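Local coordinates for protein putative conjugative transposon recombinase (Clostridium difficile, PDB 3G13) that probably binds DNA and exchanges its strands as a serine recombinase of a conjugative transposon, this chain being its N-terminal resolvase domain, at residues N90-K102 with E123-V137. Numbering follows the deposited sequence.
Sequences NTLDTLKYVRMLK and ELLLVVLSSVAQQEV
The guanidinium of Arg99 carries Leu95 CD2 over the centre of one face, and Ser130 OG approaches it obliquely, 2.8 Å from Arg99 NH2. Extended from CG to NE, the arginine reaches Ser130 at the solvent side; Ser130 OG donates its own hydrogen to Leu126 O (2.6 Å), tilted 30° from the carbonyl plane. The Glu136 carboxylate faces the first turn of helix 91-102, N-capped by Asn90 OD1 accepting from Asp93 N. One water donates to Glu136 OE2 (2.7 Å) and accepts from Thr91 N; another donates to Glu136 OE1 (2.9 Å) and accepts from Leu92 N.

Elsewhere the helices, crossing at -142°, mesh by knobs into holes. Thr91 sits among Leu129, Val132, small Ala133 and Glu136; with OG1 beside the backbone N (chi1 -62°), methyl CG2 meets Ala133 CB at 3.6 Å. Branched Leu95 fills the next hole, and Leu126 in turn sits among Leu95, Val98, Arg99 and Lys102. Lys102 lays its aliphatic chain along Leu126, and its NZ hydrogen-bonds to Thr117 O.

Helix 91-102 thus docks onto helix 120-150, which also meets the second subunit; the water-bridged Glu136 carboxylate probably complements the partial positive charge at the N-terminus of helix 91-102.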
# COMPACT_ATOMS: atom_id res chain seq x y z
N ASN A 90 0.19 -11.96 0.29
CA ASN A 90 -0.00 -10.88 -0.67
C ASN A 90 -0.93 -9.81 -0.11
O ASN A 90 -1.51 -10.01 0.95
CB ASN A 90 -0.55 -11.43 -2.00
CG ASN A 90 -1.83 -12.22 -1.82
OD1 ASN A 90 -2.75 -11.78 -1.15
ND2 ASN A 90 -1.90 -13.41 -2.44
N THR A 91 -1.10 -8.73 -0.87
CA THR A 91 -1.93 -7.61 -0.47
C THR A 91 -3.40 -7.99 -0.26
O THR A 91 -4.00 -7.63 0.76
CB THR A 91 -1.79 -6.44 -1.46
OG1 THR A 91 -0.42 -6.02 -1.44
CG2 THR A 91 -2.66 -5.26 -1.04
N LEU A 92 -3.97 -8.73 -1.22
CA LEU A 92 -5.36 -9.16 -1.15
C LEU A 92 -5.69 -10.01 0.10
O LEU A 92 -6.74 -9.83 0.71
CB LEU A 92 -5.76 -9.89 -2.44
CG LEU A 92 -6.08 -8.94 -3.60
CD1 LEU A 92 -6.35 -9.76 -4.86
CD2 LEU A 92 -7.30 -8.09 -3.27
N ASP A 93 -4.80 -10.92 0.44
CA ASP A 93 -4.99 -11.75 1.65
C ASP A 93 -4.80 -10.92 2.91
O ASP A 93 -5.52 -11.14 3.89
CB ASP A 93 -4.04 -12.95 1.68
CG ASP A 93 -4.44 -14.05 0.70
OD1 ASP A 93 -5.59 -14.02 0.21
OD2 ASP A 93 -3.59 -14.93 0.42
N THR A 94 -3.84 -9.99 2.89
CA THR A 94 -3.63 -9.10 4.05
C THR A 94 -4.92 -8.34 4.37
O THR A 94 -5.35 -8.27 5.53
CB THR A 94 -2.45 -8.08 3.84
OG1 THR A 94 -1.24 -8.76 3.44
CG2 THR A 94 -2.19 -7.30 5.11
N LEU A 95 -5.52 -7.77 3.32
CA LEU A 95 -6.82 -7.10 3.41
C LEU A 95 -7.90 -7.98 3.97
O LEU A 95 -8.59 -7.61 4.92
CB LEU A 95 -7.27 -6.62 2.00
CG LEU A 95 -6.63 -5.33 1.52
CD1 LEU A 95 -6.97 -5.08 0.01
CD2 LEU A 95 -7.14 -4.19 2.43
N LYS A 96 -8.07 -9.14 3.34
CA LYS A 96 -9.11 -10.10 3.71
C LYS A 96 -9.03 -10.42 5.22
O LYS A 96 -10.03 -10.30 5.93
CB LYS A 96 -8.92 -11.38 2.88
CG LYS A 96 -9.74 -12.59 3.28
CD LYS A 96 -9.46 -13.75 2.30
CE LYS A 96 -9.87 -15.11 2.88
NZ LYS A 96 -11.36 -15.28 3.00
N TYR A 97 -7.86 -10.87 5.67
CA TYR A 97 -7.76 -11.33 7.05
C TYR A 97 -7.72 -10.19 8.06
O TYR A 97 -8.28 -10.33 9.16
CB TYR A 97 -6.57 -12.27 7.21
CG TYR A 97 -6.75 -13.56 6.43
CD1 TYR A 97 -7.81 -14.42 6.72
CD2 TYR A 97 -5.86 -13.92 5.40
CE1 TYR A 97 -8.00 -15.62 6.00
CE2 TYR A 97 -6.04 -15.13 4.68
CZ TYR A 97 -7.11 -15.95 4.99
OH TYR A 97 -7.31 -17.13 4.30
N VAL A 98 -7.11 -9.06 7.72
CA VAL A 98 -7.17 -7.93 8.65
C VAL A 98 -8.64 -7.47 8.82
O VAL A 98 -9.11 -7.30 9.94
CB VAL A 98 -6.27 -6.77 8.24
CG1 VAL A 98 -6.62 -5.50 9.09
CG2 VAL A 98 -4.78 -7.18 8.39
N ARG A 99 -9.37 -7.31 7.71
CA ARG A 99 -10.79 -6.91 7.75
C ARG A 99 -11.67 -7.91 8.49
O ARG A 99 -12.57 -7.52 9.25
CB ARG A 99 -11.32 -6.71 6.34
CG ARG A 99 -10.78 -5.45 5.66
CD ARG A 99 -11.19 -5.44 4.20
NE ARG A 99 -11.05 -4.11 3.60
CZ ARG A 99 -10.86 -3.86 2.31
NH1 ARG A 99 -10.78 -4.84 1.41
NH2 ARG A 99 -10.76 -2.61 1.90
N MSE A 100 -11.44 -9.21 8.25
CA MSE A 100 -12.24 -10.26 8.91
C MSE A 100 -12.07 -10.20 10.44
O MSE A 100 -13.02 -10.35 11.21
CB MSE A 100 -11.80 -11.64 8.39
CG MSE A 100 -12.59 -12.82 8.87
SE MSE A 100 -11.74 -14.47 8.16
CE MSE A 100 -11.68 -14.07 6.26
N LEU A 101 -10.83 -10.01 10.88
CA LEU A 101 -10.56 -9.80 12.31
C LEU A 101 -11.21 -8.48 12.78
O LEU A 101 -11.90 -8.45 13.79
CB LEU A 101 -9.02 -9.85 12.57
CG LEU A 101 -8.46 -11.26 12.93
CD1 LEU A 101 -9.10 -12.38 12.11
CD2 LEU A 101 -6.96 -11.39 12.84
N LYS A 102 -11.02 -7.40 12.03
CA LYS A 102 -11.51 -6.07 12.44
C LYS A 102 -13.05 -6.03 12.66
O LYS A 102 -13.53 -5.40 13.59
CB LYS A 102 -11.06 -5.01 11.40
CG LYS A 102 -11.45 -3.56 11.74
CD LYS A 102 -10.65 -2.56 10.90
CE LYS A 102 -10.90 -1.09 11.31
NZ LYS A 102 -9.61 -0.26 11.29
N GLU A 123 -6.79 2.07 10.10
CA GLU A 123 -7.68 2.46 9.03
C GLU A 123 -6.91 2.97 7.79
O GLU A 123 -7.26 2.64 6.66
CB GLU A 123 -8.70 3.48 9.52
CG GLU A 123 -9.51 2.91 10.67
CD GLU A 123 -10.67 3.76 11.12
OE1 GLU A 123 -10.54 5.01 11.16
OE2 GLU A 123 -11.72 3.16 11.48
N LEU A 124 -5.87 3.78 8.01
CA LEU A 124 -5.03 4.23 6.90
C LEU A 124 -4.28 3.05 6.23
O LEU A 124 -4.09 3.06 5.04
CB LEU A 124 -4.06 5.32 7.34
CG LEU A 124 -3.45 6.20 6.23
CD1 LEU A 124 -4.58 6.94 5.42
CD2 LEU A 124 -2.43 7.17 6.84
N LEU A 125 -3.84 2.06 7.02
CA LEU A 125 -3.21 0.85 6.47
C LEU A 125 -4.13 0.23 5.44
O LEU A 125 -3.71 -0.03 4.30
CB LEU A 125 -2.85 -0.14 7.60
CG LEU A 125 -2.53 -1.58 7.18
CD1 LEU A 125 -1.18 -1.58 6.52
CD2 LEU A 125 -2.51 -2.49 8.44
N LEU A 126 -5.40 0.07 5.81
CA LEU A 126 -6.39 -0.58 4.97
C LEU A 126 -6.74 0.23 3.71
O LEU A 126 -6.94 -0.36 2.63
CB LEU A 126 -7.64 -0.88 5.79
CG LEU A 126 -7.48 -1.97 6.87
CD1 LEU A 126 -8.79 -2.05 7.62
CD2 LEU A 126 -7.09 -3.36 6.25
N VAL A 127 -6.77 1.55 3.85
CA VAL A 127 -6.96 2.46 2.71
C VAL A 127 -5.81 2.28 1.71
O VAL A 127 -6.05 2.14 0.50
CB VAL A 127 -7.10 3.97 3.16
CG1 VAL A 127 -6.81 4.91 2.00
CG2 VAL A 127 -8.50 4.27 3.68
N VAL A 128 -4.57 2.28 2.21
CA VAL A 128 -3.37 2.16 1.38
C VAL A 128 -3.31 0.79 0.71
O VAL A 128 -3.06 0.69 -0.49
CB VAL A 128 -2.03 2.43 2.15
CG1 VAL A 128 -0.81 2.10 1.29
CG2 VAL A 128 -1.92 3.90 2.58
N LEU A 129 -3.55 -0.27 1.48
CA LEU A 129 -3.62 -1.63 0.92
C LEU A 129 -4.72 -1.79 -0.14
O LEU A 129 -4.50 -2.52 -1.09
CB LEU A 129 -3.83 -2.69 1.99
CG LEU A 129 -2.74 -2.84 3.06
CD1 LEU A 129 -3.07 -4.00 4.01
CD2 LEU A 129 -1.40 -3.00 2.42
N SER A 130 -5.88 -1.15 0.04
CA SER A 130 -6.95 -1.21 -0.95
C SER A 130 -6.51 -0.58 -2.28
O SER A 130 -6.83 -1.12 -3.34
CB SER A 130 -8.23 -0.53 -0.47
OG SER A 130 -8.67 -1.05 0.77
N SER A 131 -5.78 0.54 -2.21
CA SER A 131 -5.30 1.24 -3.41
C SER A 131 -4.20 0.44 -4.09
O SER A 131 -4.19 0.31 -5.30
CB SER A 131 -4.80 2.66 -3.09
OG SER A 131 -5.92 3.52 -3.02
N VAL A 132 -3.30 -0.11 -3.28
CA VAL A 132 -2.26 -1.01 -3.76
C VAL A 132 -2.85 -2.24 -4.46
O VAL A 132 -2.45 -2.56 -5.57
CB VAL A 132 -1.31 -1.42 -2.62
CG1 VAL A 132 -0.37 -2.50 -3.07
CG2 VAL A 132 -0.47 -0.20 -2.15
N ALA A 133 -3.82 -2.91 -3.83
CA ALA A 133 -4.47 -4.10 -4.39
C ALA A 133 -5.24 -3.83 -5.71
O ALA A 133 -5.23 -4.67 -6.60
CB ALA A 133 -5.39 -4.75 -3.38
N GLN A 134 -5.89 -2.67 -5.81
CA GLN A 134 -6.60 -2.30 -7.05
C GLN A 134 -5.61 -2.17 -8.20
O GLN A 134 -5.85 -2.66 -9.30
CB GLN A 134 -7.38 -0.99 -6.88
CG GLN A 134 -8.19 -0.55 -8.13
CD GLN A 134 -9.25 -1.56 -8.56
OE1 GLN A 134 -9.81 -2.29 -7.73
NE2 GLN A 134 -9.56 -1.60 -9.86
N GLN A 135 -4.49 -1.51 -7.95
CA GLN A 135 -3.43 -1.35 -8.94
C GLN A 135 -2.78 -2.70 -9.33
O GLN A 135 -2.49 -2.93 -10.51
CB GLN A 135 -2.38 -0.39 -8.41
CG GLN A 135 -1.23 -0.13 -9.33
CD GLN A 135 -0.35 0.99 -8.85
OE1 GLN A 135 0.35 0.86 -7.83
NE2 GLN A 135 -0.33 2.10 -9.60
N GLU A 136 -2.54 -3.56 -8.35
CA GLU A 136 -1.96 -4.88 -8.62
C GLU A 136 -2.92 -5.70 -9.49
O GLU A 136 -2.48 -6.36 -10.41
CB GLU A 136 -1.70 -5.66 -7.33
CG GLU A 136 -0.57 -5.13 -6.44
CD GLU A 136 -0.51 -5.91 -5.11
OE1 GLU A 136 -1.48 -6.63 -4.80
OE2 GLU A 136 0.47 -5.78 -4.38
N VAL A 137 -4.21 -5.65 -9.21
CA VAL A 137 -5.20 -6.37 -10.01
C VAL A 137 -5.28 -5.85 -11.47
O VAL A 137 -5.29 -6.64 -12.44
CB VAL A 137 -6.58 -6.36 -9.32
CG1 VAL A 137 -7.69 -6.79 -10.29
CG2 VAL A 137 -6.56 -7.27 -8.09
O HOH W 1 0.84 -8.21 -3.19
O HOH W 2 -2.37 -9.24 -3.86